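Local coordinates for protein WlaRA, TDP-fucose-3,4-ketoisomerase (Campylobacter jejuni subsp. jejuni 81116, PDB 5TPV) that belongs to the WxcM-like branch of the cupin clan, an antiparallel beta-sheet protein with thymidine-5'-diphosphate bound in the model, at residues Lys124-Cys127 against Glu128-Asn132. Sequence-based numbering, arbitrary orientation.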
loop_
_atom_site.group_PDB
_atom_site.type_symbol
_atom_site.label_atom_id
_atom_site.label_comp_id
_atom_site.label_asym_id
_atom_site.label_seq_id
_atom_site.Cartn_x
_atom_site.Cartn_y
_atom_site.Cartn_z
ATOM N N LYS B 124 6.826 1.002 -29.914
ATOM C CA LYS B 124 6.500 0.534 -31.259
ATOM C C LYS B 124 5.826 -0.838 -31.185
ATOM O O LYS B 124 4.715 -1.017 -31.685
ATOM C CB LYS B 124 7.758 0.454 -32.167
ATOM C CG LYS B 124 8.841 1.543 -32.045
ATOM C CD LYS B 124 8.566 2.798 -32.871
ATOM C CE LYS B 124 8.870 2.591 -34.352
ATOM N NZ LYS B 124 7.880 3.275 -35.235
ATOM N N TYR B 125 6.486 -1.798 -30.539
ATOM C CA TYR B 125 5.885 -3.118 -30.324
ATOM C C TYR B 125 4.687 -3.138 -29.355
ATOM O O TYR B 125 3.776 -3.959 -29.518
ATOM C CB TYR B 125 6.965 -4.128 -29.898
ATOM C CG TYR B 125 8.023 -4.164 -30.977
ATOM C CD1 TYR B 125 7.670 -4.559 -32.276
ATOM C CD2 TYR B 125 9.321 -3.695 -30.737
ATOM C CE1 TYR B 125 8.593 -4.535 -33.294
ATOM C CE2 TYR B 125 10.258 -3.670 -31.753
ATOM C CZ TYR B 125 9.872 -4.095 -33.020
ATOM O OH TYR B 125 10.754 -4.088 -34.049
ATOM N N PHE B 126 4.664 -2.225 -28.385
ATOM C CA PHE B 126 3.424 -2.014 -27.605
ATOM C C PHE B 126 2.234 -1.758 -28.536
ATOM O O PHE B 126 1.186 -2.416 -28.401
ATOM C CB PHE B 126 3.540 -0.900 -26.531
ATOM C CG PHE B 126 2.200 -0.482 -25.955
ATOM C CD1 PHE B 126 1.479 -1.353 -25.162
ATOM C CD2 PHE B 126 1.613 0.723 -26.318
ATOM C CE1 PHE B 126 0.234 -1.011 -24.661
ATOM C CE2 PHE B 126 0.378 1.077 -25.823
ATOM C CZ PHE B 126 -0.295 0.220 -24.963
ATOM N N CYS B 127 2.402 -0.811 -29.460
ATOM C CA CYS B 127 1.312 -0.448 -30.389
ATOM C C CYS B 127 0.913 -1.636 -31.265
ATOM O O CYS B 127 -0.266 -1.908 -31.457
ATOM C CB CYS B 127 1.649 0.774 -31.253
ATOM S SG CYS B 127 1.867 2.352 -30.390
ATOM N N GLU B 128 1.893 -2.396 -31.724
ATOM C CA GLU B 128 1.632 -3.580 -32.564
ATOM C C GLU B 128 0.862 -4.631 -31.762
ATOM O O GLU B 128 -0.183 -5.132 -32.224
ATOM C CB GLU B 128 2.976 -4.138 -33.076
ATOM C CG GLU B 128 2.992 -4.853 -34.424
ATOM C CD GLU B 128 4.411 -5.138 -34.915
ATOM O OE1 GLU B 128 5.055 -6.111 -34.431
ATOM O OE2 GLU B 128 4.887 -4.368 -35.788
ATOM N N LEU B 129 1.365 -4.983 -30.570
ATOM C CA LEU B 129 0.668 -6.018 -29.759
ATOM C C LEU B 129 -0.767 -5.584 -29.385
ATOM O O LEU B 129 -1.757 -6.337 -29.495
ATOM C CB LEU B 129 1.494 -6.370 -28.528
ATOM C CG LEU B 129 2.883 -6.991 -28.817
ATOM C CD1 LEU B 129 3.659 -7.249 -27.536
ATOM C CD2 LEU B 129 2.814 -8.310 -29.598
ATOM N N LYS B 130 -0.889 -4.306 -29.042
ATOM C CA LYS B 130 -2.182 -3.760 -28.640
ATOM C C LYS B 130 -3.165 -3.678 -29.825
ATOM O O LYS B 130 -4.283 -4.160 -29.728
ATOM C CB LYS B 130 -1.925 -2.382 -28.013
ATOM C CG LYS B 130 -3.150 -1.634 -27.525
ATOM C CD LYS B 130 -3.608 -2.153 -26.167
ATOM C CE LYS B 130 -4.548 -1.131 -25.567
ATOM N NZ LYS B 130 -5.088 -1.641 -24.279
ATOM N N ASN B 131 -2.763 -3.046 -30.930
ATOM C CA ASN B 131 -3.534 -3.086 -32.195
ATOM C C ASN B 131 -3.985 -4.499 -32.618
ATOM O O ASN B 131 -5.101 -4.677 -33.103
ATOM C CB ASN B 131 -2.757 -2.415 -33.332
ATOM C CG ASN B 131 -2.510 -0.930 -33.079
ATOM O OD1 ASN B 131 -2.874 -0.390 -32.033
ATOM N ND2 ASN B 131 -1.863 -0.259 -34.031
ATOM N N ASN B 132 -3.135 -5.499 -32.393
ATOM C CA ASN B 132 -3.490 -6.892 -32.656
ATOM C C ASN B 132 -4.548 -7.447 -31.701
ATOM O O ASN B 132 -5.445 -8.188 -32.133
ATOM C CB ASN B 132 -2.225 -7.802 -32.605
ATOM C CG ASN B 132 -2.571 -9.246 -32.292
ATOM O OD1 ASN B 132 -2.821 -10.038 -33.200
ATOM N ND2 ASN B 132 -2.669 -9.581 -31.000
#
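Phe126 turns one face of its ring onto the aliphatic start of Lys130, whose CB sits 4.2 Å from ring atom CE1, above the plane and shifted toward the rim. The two are one helical turn apart on helix 123-136, and CG of Phe126 swings opposite its own backbone N (chi1 167°), which sends the ring along the helix toward the later residue. A kink at the second torsion carries the rest of the lysine off the ring, its NZ giving a hydrogen bond to Met92 O in a neighbouring loop. Met92 and Ile120 of strand 119-120 touch Phe126 as well, and both reach Leu129, so this flank of the helix rests against the edge strand 119-120 and the loop that holds Met92.

Tyr125 and Glu128 extend alongside each other in the same direction on another flank. Carboxylate atom OE1 of Glu128 comes to the ring edge of Tyr125, in its plane and 3.7 Å from CD1, with the two planes 73° apart.

Beneath the side chains, four i to i+4 backbone bonds join 124-127 to 128-132; Leu129 N to Tyr125 O is 2.8 Å and nearly straight at 173°, Asn131 N to Cys127 O equally short. Chemically, the contact is backbone hydrogen bonding supplemented by van der Waals packing, and the carboxylate oxygen at the ring's C-H edge should add at most a weak electrostatic attraction.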